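Local structure of glutathione S-transferase enzyme with thioredoxin-like domain (Xenorhabdus nematophila, 4L8E) at residues F45-E48 / P52-I55; I94-S99 / L103-N108; L125-W130 / P179-N184. The protein binds glutathione, two molecules per subunit in the crystal, and probably transfers it to electrophilic substrates as a member of the glutathione S-transferase family. All blocks are in the same frame, centred on the assembly; numbering follows the deposited sequence.

How the interactions relate
From the N terminus, interaction 1 comes first: it closes the short turn between helix 37-49 and strand 54-57, an edge strand of the four-stranded sheet. Interaction 2 follows in the same N-terminal domain, folding helix 99-110 back over strand 94-97, the other edge strand. Packing of Phe45 and Leu46 on Leu103, Leu106 and Ala107 joins the two contacts. Interaction 3 spans 48 intervening residues and ties helix 118-145 to the loop before helix 188-197. The three stand in series, neither nested nor crossed. Leu104 on Leu125 and Leu103 on Leu128 link interactions 2 and 3, both of which also touch the second subunit.

Interaction 1 of 3, residues F45-E48 / P52-I55; sequences FLEE and PYTI
Tyr53 meets helix 37-49 in two ways, with a ring face against Leu46 and with its hydroxyl against Glu47. The apolar part is a CH-pi contact: Leu46 CD1 lies over one face of the Tyr53 ring, 3.9 Å from the ring centroid and shifted toward the CB end, where Tyr53 CG is its nearest ring atom. Leu46 CB touches the same ring further along, 3.7 Å from Tyr53 CD1, so the leucine meets the ring at both its root and one branch. The first torsion of Tyr53 (chi1 64°) sets CG between the backbone N and the carbonyl carbon and points the ring at Leu46 and Glu47.

The polar part is one hydrogen bond, from Tyr53 OH to Glu47 OE2 at 2.7 Å. The acceptor uses its anti lone pair, the one turned away from OE1, and the carboxylate stands steeply to the ring, their planes 76° apart. A bend at chi2 (-65°) brings the Glu47 carboxylate round to the hydroxyl. Leu46 against one face and the bond at the hydroxyl together restrict how the ring can turn and tilt against the helix. Beyond the pair, Leu46 also packs on Leu31 of strand 30-33 and on Leu106 of helix 99-110, while Glu47 touches Ala225 and Ala228 of helix 224-230.

The contact closes the second half of a beta-alpha-beta unit, strand 30-33, helix 37-49 and strand 54-57, the opening unit of the thioredoxin-like domain of glutathione transferases.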
loop_
_atom_site.group_PDB
_atom_site.type_symbol
_atom_site.label_atom_id
_atom_site.label_comp_id
_atom_site.label_asym_id
_atom_site.label_seq_id
_atom_site.Cartn_x
_atom_site.Cartn_y
_atom_site.Cartn_z
ATOM N N PHE A 45 10.556 14.284 0.852
ATOM C CA PHE A 45 10.857 14.183 -0.560
ATOM C C PHE A 45 11.072 15.591 -1.140
ATOM O O PHE A 45 12.060 15.837 -1.793
ATOM C CB PHE A 45 9.768 13.463 -1.342
ATOM C CG PHE A 45 10.099 13.325 -2.787
ATOM C CD1 PHE A 45 9.879 14.383 -3.656
ATOM C CD2 PHE A 45 10.698 12.195 -3.273
ATOM C CE1 PHE A 45 10.233 14.288 -4.981
ATOM C CE2 PHE A 45 11.048 12.104 -4.583
ATOM C CZ PHE A 45 10.824 13.163 -5.442
ATOM N N LEU A 46 10.152 16.505 -0.876
ATOM C CA LEU A 46 10.213 17.840 -1.493
ATOM C C LEU A 46 11.445 18.614 -1.013
ATOM O O LEU A 46 12.074 19.370 -1.778
ATOM C CB LEU A 46 8.917 18.612 -1.201
ATOM C CG LEU A 46 7.691 18.012 -1.924
ATOM C CD1 LEU A 46 6.413 18.570 -1.318
ATOM C CD2 LEU A 46 7.745 18.288 -3.411
ATOM N N GLU A 47 11.784 18.460 0.254
ATOM C CA GLU A 47 12.963 19.108 0.803
ATOM C C GLU A 47 14.283 18.523 0.248
ATOM O O GLU A 47 15.259 19.254 0.059
ATOM C CB GLU A 47 12.958 19.043 2.321
ATOM C CG GLU A 47 11.884 19.928 2.984
ATOM C CD GLU A 47 12.074 21.427 2.768
ATOM O OE1 GLU A 47 13.227 21.894 2.654
ATOM O OE2 GLU A 47 11.043 22.149 2.778
ATOM N N GLU A 48 14.296 17.214 -0.005
ATOM C CA GLU A 48 15.456 16.576 -0.645
ATOM C C GLU A 48 15.690 17.114 -2.060
ATOM O O GLU A 48 16.829 17.380 -2.454
ATOM C CB GLU A 48 15.277 15.053 -0.712
ATOM C CG GLU A 48 15.317 14.341 0.617
ATOM C CD GLU A 48 16.723 14.179 1.211
ATOM O OE1 GLU A 48 17.745 14.616 0.611
ATOM O OE2 GLU A 48 16.802 13.600 2.319
ATOM N N PRO A 52 9.804 23.596 -5.323
ATOM C CA PRO A 52 8.919 24.514 -4.593
ATOM C C PRO A 52 7.551 23.933 -4.321
ATOM O O PRO A 52 6.962 23.265 -5.187
ATOM C CB PRO A 52 8.795 25.715 -5.534
ATOM C CG PRO A 52 9.916 25.611 -6.478
ATOM C CD PRO A 52 10.230 24.155 -6.616
ATOM N N TYR A 53 7.043 24.188 -3.125
ATOM C CA TYR A 53 5.697 23.780 -2.751
ATOM C C TYR A 53 5.022 24.745 -1.798
ATOM O O TYR A 53 5.681 25.497 -1.084
ATOM C CB TYR A 53 5.704 22.382 -2.136
ATOM C CG TYR A 53 6.450 22.216 -0.827
ATOM C CD1 TYR A 53 7.839 22.076 -0.794
ATOM C CD2 TYR A 53 5.763 22.119 0.370
ATOM C CE1 TYR A 53 8.512 21.863 0.414
ATOM C CE2 TYR A 53 6.424 21.934 1.565
ATOM C CZ TYR A 53 7.800 21.785 1.579
ATOM O OH TYR A 53 8.433 21.577 2.788
ATOM N N THR A 54 3.696 24.724 -1.807
ATOM C CA THR A 54 2.888 25.529 -0.893
ATOM C C THR A 54 2.151 24.584 0.025
ATOM O O THR A 54 1.446 23.679 -0.438
ATOM C CB THR A 54 1.862 26.413 -1.640
ATOM O OG1 THR A 54 2.544 27.328 -2.515
ATOM C CG2 THR A 54 1.007 27.222 -0.644
ATOM N N ILE A 55 2.316 24.766 1.332
ATOM C CA ILE A 55 1.550 23.969 2.279
ATOM C C ILE A 55 0.140 24.520 2.491
ATOM O O ILE A 55 -0.047 25.698 2.779
ATOM C CB ILE A 55 2.260 23.889 3.652
ATOM C CG1 ILE A 55 3.614 23.193 3.492
ATOM C CG2 ILE A 55 1.369 23.194 4.679
ATOM C CD1 ILE A 55 4.146 22.572 4.753
#

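Interaction 2 of 3, residues I94-S99 / L103-N108; sequences ISIFES and LLYLAN. With GSH (glutathione), chain C.
Ile96 and Tyr105 form the apolar centre of this buried contact: Ile96 CD1 sits over one face of the Tyr105 ring, 3.5 Å from its centroid and displaced toward CG, which it approaches to 3.3 Å. Ile94 CD1 reaches the far end of the same side chain obliquely, 3.7 Å from Tyr105 OH. The two isoleucines, two residues apart on one side of the strand, thus line the tyrosine along its length. With CG anti to the backbone N (chi1 174°), the Tyr105 side chain lies along the strand, from Ile96 back toward Ile94, and its hydroxyl is hydrogen-bonded to Asp84 of the adjoining strand.

At the other end of the contact, the first turn of helix 99-110 is closed by the bond from Leu103 N to Ser99 O, 2.9 Å long with an N-H...O angle of 163°. Glu98 occupies the N-cap position. The same corner holds glutathione: Ser99 N donates to O11 of the ligand at 2.8 Å, and Ser99 OG donates to O12 at 2.5 Å, so both oxygens of the gamma-glutamyl carboxylate are gripped by one residue at the helix start, where the helix dipole would probably favour the negative charge. The ligand amine N1 donates to Glu98 OE1 at 2.8 Å. Lys41 is a further partner of Ser99 OG.

Outside this shell, strand 94-97 pairs through its backbone with strand 81-84, and Leu103 and Leu106 of helix 99-110 pack on helix 37-49. Across the dimer interface, Phe97 meets Trp127 of the second subunit edge to face, placing the edge strand against that subunit's helix 118-145.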
loop_
_atom_site.group_PDB
_atom_site.type_symbol
_atom_site.label_atom_id
_atom_site.label_comp_id
_atom_site.label_asym_id
_atom_site.label_seq_id
_atom_site.Cartn_x
_atom_site.Cartn_y
_atom_site.Cartn_z
ATOM N N ILE A 94 -3.191 18.034 -11.981
ATOM C CA ILE A 94 -3.314 16.649 -11.570
ATOM C C ILE A 94 -3.345 16.589 -10.063
ATOM O O ILE A 94 -2.433 17.086 -9.390
ATOM C CB ILE A 94 -2.122 15.805 -12.067
ATOM C CG1 ILE A 94 -2.132 15.705 -13.595
ATOM C CG2 ILE A 94 -2.142 14.441 -11.417
ATOM C CD1 ILE A 94 -0.928 14.921 -14.183
ATOM N N SER A 95 -4.403 15.990 -9.518
ATOM C CA SER A 95 -4.508 15.817 -8.077
ATOM C C SER A 95 -4.248 14.367 -7.729
ATOM O O SER A 95 -4.671 13.442 -8.452
ATOM C CB SER A 95 -5.877 16.245 -7.546
ATOM O OG SER A 95 -6.905 15.421 -8.037
ATOM N N ILE A 96 -3.559 14.174 -6.617
ATOM C CA ILE A 96 -3.180 12.819 -6.177
ATOM C C ILE A 96 -3.300 12.662 -4.677
ATOM O O ILE A 96 -2.776 13.489 -3.918
ATOM C CB ILE A 96 -1.734 12.489 -6.549
ATOM C CG1 ILE A 96 -1.385 12.980 -7.956
ATOM C CG2 ILE A 96 -1.453 10.982 -6.384
ATOM C CD1 ILE A 96 0.124 12.808 -8.292
ATOM N N PHE A 97 -3.987 11.607 -4.231
ATOM C CA PHE A 97 -3.903 11.200 -2.837
ATOM C C PHE A 97 -3.180 9.848 -2.750
ATOM O O PHE A 97 -2.907 9.225 -3.783
ATOM C CB PHE A 97 -5.283 11.175 -2.145
ATOM C CG PHE A 97 -6.205 10.112 -2.623
ATOM C CD1 PHE A 97 -7.013 10.319 -3.725
ATOM C CD2 PHE A 97 -6.297 8.895 -1.956
ATOM C CE1 PHE A 97 -7.865 9.338 -4.188
ATOM C CE2 PHE A 97 -7.145 7.907 -2.422
ATOM C CZ PHE A 97 -7.936 8.119 -3.537
ATOM N N GLU A 98 -2.876 9.430 -1.514
ATOM C CA GLU A 98 -2.037 8.275 -1.169
ATOM C C GLU A 98 -0.561 8.627 -1.250
ATOM O O GLU A 98 -0.016 8.881 -2.316
ATOM C CB GLU A 98 -2.330 7.002 -1.992
ATOM C CG GLU A 98 -3.643 6.351 -1.655
ATOM C CD GLU A 98 -3.709 5.810 -0.219
ATOM O OE1 GLU A 98 -2.687 5.301 0.298
ATOM O OE2 GLU A 98 -4.809 5.854 0.367
ATOM N N SER A 99 0.090 8.617 -0.092
ATOM C CA SER A 99 1.499 8.979 -0.018
ATOM C C SER A 99 2.363 8.168 -0.968
ATOM O O SER A 99 3.265 8.706 -1.570
ATOM C CB SER A 99 2.035 8.877 1.411
ATOM O OG SER A 99 1.997 7.562 1.939
ATOM N N LEU A 103 4.611 9.818 -3.888
ATOM C CA LEU A 103 6.050 9.604 -3.948
ATOM C C LEU A 103 6.469 9.077 -5.320
ATOM O O LEU A 103 7.464 9.524 -5.882
ATOM C CB LEU A 103 6.530 8.672 -2.816
ATOM C CG LEU A 103 6.547 9.274 -1.407
ATOM C CD1 LEU A 103 6.863 8.189 -0.395
ATOM C CD2 LEU A 103 7.534 10.417 -1.287
ATOM N N LEU A 104 5.718 8.123 -5.847
ATOM C CA LEU A 104 6.034 7.557 -7.149
ATOM C C LEU A 104 5.904 8.608 -8.237
ATOM O O LEU A 104 6.770 8.737 -9.104
ATOM C CB LEU A 104 5.111 6.362 -7.427
ATOM C CG LEU A 104 5.288 5.682 -8.778
ATOM C CD1 LEU A 104 6.725 5.270 -8.980
ATOM C CD2 LEU A 104 4.355 4.477 -8.863
ATOM N N TYR A 105 4.814 9.372 -8.208
ATOM C CA TYR A 105 4.598 10.417 -9.203
ATOM C C TYR A 105 5.716 11.456 -9.178
ATOM O O TYR A 105 6.212 11.863 -10.228
ATOM C CB TYR A 105 3.250 11.095 -8.946
ATOM C CG TYR A 105 2.972 12.281 -9.820
ATOM C CD1 TYR A 105 2.350 12.140 -11.037
ATOM C CD2 TYR A 105 3.318 13.569 -9.415
ATOM C CE1 TYR A 105 2.084 13.235 -11.841
ATOM C CE2 TYR A 105 3.049 14.675 -10.204
ATOM C CZ TYR A 105 2.426 14.508 -11.430
ATOM O OH TYR A 105 2.133 15.572 -12.246
ATOM N N LEU A 106 6.096 11.901 -7.975
ATOM C CA LEU A 106 7.136 12.923 -7.848
ATOM C C LEU A 106 8.518 12.377 -8.224
ATOM O O LEU A 106 9.334 13.091 -8.811
ATOM C CB LEU A 106 7.162 13.495 -6.426
ATOM C CG LEU A 106 5.945 14.372 -6.076
ATOM C CD1 LEU A 106 6.024 14.800 -4.622
ATOM C CD2 LEU A 106 5.859 15.551 -6.990
ATOM N N ALA A 107 8.782 11.132 -7.846
ATOM C CA ALA A 107 10.062 10.504 -8.208
ATOM C C ALA A 107 10.171 10.405 -9.721
ATOM O O ALA A 107 11.224 10.680 -10.285
ATOM C CB ALA A 107 10.190 9.155 -7.533
ATOM N N ASN A 108 9.070 10.063 -10.403
ATOM C CA ASN A 108 9.069 9.982 -11.863
ATOM C C ASN A 108 9.215 11.339 -12.514
ATOM O O ASN A 108 9.951 11.502 -13.474
ATOM C CB ASN A 108 7.796 9.304 -12.385
ATOM C CG ASN A 108 7.774 7.818 -12.127
ATOM O OD1 ASN A 108 8.812 7.209 -11.889
ATOM N ND2 ASN A 108 6.586 7.210 -12.201
HETATM N N1 GSH C . -2.521 5.143 3.087
HETATM C CA1 GSH C . -2.559 6.584 3.316
HETATM C C1 GSH C . -1.311 7.219 2.762
HETATM O O11 GSH C . -1.335 8.418 2.333
HETATM O O12 GSH C . -0.220 6.554 2.683
HETATM C CB1 GSH C . -2.706 6.873 4.784
HETATM C CG1 GSH C . -2.907 8.351 5.075
HETATM C CD1 GSH C . -3.344 8.583 6.505
HETATM O OE1 GSH C . -3.536 7.681 7.305
HETATM N N2 GSH C . -3.565 9.944 6.867
HETATM C CA2 GSH C . -3.978 10.338 8.162
HETATM C C2 GSH C . -5.254 11.124 8.001
HETATM O O2 GSH C . -5.423 12.026 7.150
HETATM C CB2 GSH C . -2.988 11.218 8.852
HETATM S SG2 GSH C . -1.406 10.427 8.960
HETATM N N3 GSH C . -6.332 10.774 8.865
HETATM C CA3 GSH C . -7.571 11.515 8.746
HETATM C C3 GSH C . -8.732 10.633 9.032
HETATM O O31 GSH C . -9.847 11.184 9.198
HETATM O O32 GSH C . -8.589 9.374 9.090
#

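Interaction 3 of 3, residues L125-W130 / P179-N184; sequences LQWLFW and PYLGGN
Leu181 crosses the indole of Trp127 at about a right angle, and beyond CB its CG comes first, 3.7 Å from both Trp127 CB and Trp127 CG, at the root of the ring system. From there the branches part. CD1 continues over one indole face, 4.0 Å from the centroid of the six-membered ring in a CH-pi contact, its nearest atoms being CD2 and CE3 of Trp127. CD2 turns back toward Trp127 CB at 3.9 Å and reaches Trp130 CZ3 more loosely, at 4.4 Å. With chi1 at -166°, CG lies anti to the backbone N of Leu181, extending the chain from the loop to the helix.

Gly182 continues the contact by backbone alone: its CA lies 3.6 Å from Trp127 CD1. At this close approach the bare CA lets the type II turn from Tyr180 to Gly183 sit against the indole. Trp127 NE1 is hydrogen-bonded to Glu123, one turn earlier on the helix.

The loop between helices 154-175 and 188-197 therefore rests on helix 118-145 of the all-helical domain. Leu181 also touches Leu171 and Gln174 of helix 154-175 and Val193 of helix 188-197, joining three helices, while Phe129 of helix 118-145 stacks on Phe129 of the second subunit.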
loop_
_atom_site.group_PDB
_atom_site.type_symbol
_atom_site.label_atom_id
_atom_site.label_comp_id
_atom_site.label_asym_id
_atom_site.label_seq_id
_atom_site.Cartn_x
_atom_site.Cartn_y
_atom_site.Cartn_z
ATOM N N LEU A 125 10.579 -0.347 -5.198
ATOM C CA LEU A 125 9.133 -0.248 -5.210
ATOM C C LEU A 125 8.508 -1.355 -4.346
ATOM O O LEU A 125 7.493 -1.133 -3.689
ATOM C CB LEU A 125 8.609 -0.307 -6.640
ATOM C CG LEU A 125 8.879 0.944 -7.480
ATOM C CD1 LEU A 125 8.548 0.676 -8.920
ATOM C CD2 LEU A 125 8.069 2.130 -6.932
ATOM N N GLN A 126 9.107 -2.538 -4.341
ATOM C CA GLN A 126 8.622 -3.604 -3.485
ATOM C C GLN A 126 8.571 -3.125 -2.035
ATOM O O GLN A 126 7.602 -3.337 -1.311
ATOM C CB GLN A 126 9.557 -4.806 -3.647
ATOM C CG GLN A 126 9.514 -5.859 -2.622
ATOM C CD GLN A 126 10.656 -6.826 -2.885
ATOM O OE1 GLN A 126 11.806 -6.606 -2.470
ATOM N NE2 GLN A 126 10.376 -7.839 -3.656
ATOM N N TRP A 127 9.625 -2.460 -1.610
ATOM C CA TRP A 127 9.710 -1.985 -0.231
ATOM C C TRP A 127 8.808 -0.779 0.034
ATOM O O TRP A 127 8.293 -0.633 1.137
ATOM C CB TRP A 127 11.178 -1.750 0.179
ATOM C CG TRP A 127 11.898 -3.035 0.361
ATOM C CD1 TRP A 127 12.817 -3.581 -0.470
ATOM C CD2 TRP A 127 11.717 -3.983 1.436
ATOM N NE1 TRP A 127 13.237 -4.809 0.017
ATOM C CE2 TRP A 127 12.569 -5.066 1.188
ATOM C CE3 TRP A 127 10.927 -3.997 2.594
ATOM C CZ2 TRP A 127 12.661 -6.165 2.054
ATOM C CZ3 TRP A 127 11.023 -5.088 3.446
ATOM C CH2 TRP A 127 11.882 -6.155 3.168
ATOM N N LEU A 128 8.631 0.103 -0.957
ATOM C CA LEU A 128 7.592 1.133 -0.864
ATOM C C LEU A 128 6.212 0.527 -0.616
ATOM O O LEU A 128 5.470 0.966 0.282
ATOM C CB LEU A 128 7.586 1.991 -2.123
ATOM C CG LEU A 128 6.489 3.060 -2.216
ATOM C CD1 LEU A 128 6.659 4.104 -1.126
ATOM C CD2 LEU A 128 6.488 3.714 -3.579
ATOM N N PHE A 129 5.829 -0.434 -1.448
ATOM C CA PHE A 129 4.560 -1.107 -1.257
ATOM C C PHE A 129 4.474 -1.786 0.116
ATOM O O PHE A 129 3.412 -1.752 0.772
ATOM C CB PHE A 129 4.271 -2.092 -2.410
ATOM C CG PHE A 129 3.672 -1.441 -3.619
ATOM C CD1 PHE A 129 2.294 -1.251 -3.694
ATOM C CD2 PHE A 129 4.461 -1.040 -4.695
ATOM C CE1 PHE A 129 1.700 -0.657 -4.824
ATOM C CE2 PHE A 129 3.891 -0.449 -5.815
ATOM C CZ PHE A 129 2.500 -0.267 -5.883
ATOM N N TRP A 130 5.568 -2.400 0.561
ATOM C CA TRP A 130 5.591 -3.070 1.868
ATOM C C TRP A 130 5.286 -2.049 2.974
ATOM O O TRP A 130 4.504 -2.329 3.894
ATOM C CB TRP A 130 6.934 -3.720 2.145
ATOM C CG TRP A 130 7.133 -4.224 3.538
ATOM C CD1 TRP A 130 6.721 -5.413 4.048
ATOM C CD2 TRP A 130 7.779 -3.530 4.610
ATOM N NE1 TRP A 130 7.089 -5.525 5.366
ATOM C CE2 TRP A 130 7.759 -4.382 5.729
ATOM C CE3 TRP A 130 8.415 -2.300 4.713
ATOM C CZ2 TRP A 130 8.326 -4.023 6.954
ATOM C CZ3 TRP A 130 8.979 -1.945 5.936
ATOM C CH2 TRP A 130 8.930 -2.795 7.033
ATOM N N PRO A 179 22.577 -1.141 2.669
ATOM C CA PRO A 179 22.646 0.077 3.487
ATOM C C PRO A 179 21.332 0.853 3.572
ATOM O O PRO A 179 21.044 1.441 4.609
ATOM C CB PRO A 179 23.749 0.905 2.803
ATOM C CG PRO A 179 23.972 0.289 1.486
ATOM C CD PRO A 179 23.601 -1.160 1.612
ATOM N N TYR A 180 20.550 0.842 2.501
ATOM C CA TYR A 180 19.210 1.432 2.480
ATOM C C TYR A 180 18.203 0.324 2.174
ATOM O O TYR A 180 18.605 -0.807 1.891
ATOM C CB TYR A 180 19.161 2.572 1.473
ATOM C CG TYR A 180 20.019 3.724 1.910
ATOM C CD1 TYR A 180 19.546 4.660 2.812
ATOM C CD2 TYR A 180 21.331 3.856 1.453
ATOM C CE1 TYR A 180 20.354 5.709 3.230
ATOM C CE2 TYR A 180 22.134 4.894 1.868
ATOM C CZ TYR A 180 21.625 5.826 2.742
ATOM O OH TYR A 180 22.429 6.842 3.165
ATOM N N LEU A 181 16.914 0.617 2.298
ATOM C CA LEU A 181 15.892 -0.394 2.197
ATOM C C LEU A 181 15.769 -0.848 0.752
ATOM O O LEU A 181 15.370 -0.072 -0.116
ATOM C CB LEU A 181 14.549 0.139 2.718
ATOM C CG LEU A 181 13.499 -0.930 2.962
ATOM C CD1 LEU A 181 14.016 -2.070 3.829
ATOM C CD2 LEU A 181 12.244 -0.266 3.583
ATOM N N GLY A 182 16.108 -2.101 0.480
ATOM C CA GLY A 182 16.220 -2.541 -0.907
ATOM C C GLY A 182 17.161 -1.733 -1.830
ATOM O O GLY A 182 16.883 -1.553 -3.018
ATOM N N GLY A 183 18.294 -1.259 -1.323
ATOM C CA GLY A 183 19.302 -0.739 -2.223
ATOM C C GLY A 183 20.515 -0.076 -1.614
ATOM O O GLY A 183 20.662 0.023 -0.398
ATOM N N ASN A 184 21.370 0.421 -2.506
ATOM C CA ASN A 184 22.615 1.063 -2.140
ATOM C C ASN A 184 22.462 2.559 -1.913
ATOM O O ASN A 184 23.405 3.207 -1.451
ATOM C CB ASN A 184 23.639 0.861 -3.256
ATOM C CG ASN A 184 24.319 -0.475 -3.178
ATOM O OD1 ASN A 184 24.357 -1.100 -2.120
ATOM N ND2 ASN A 184 24.872 -0.923 -4.296
#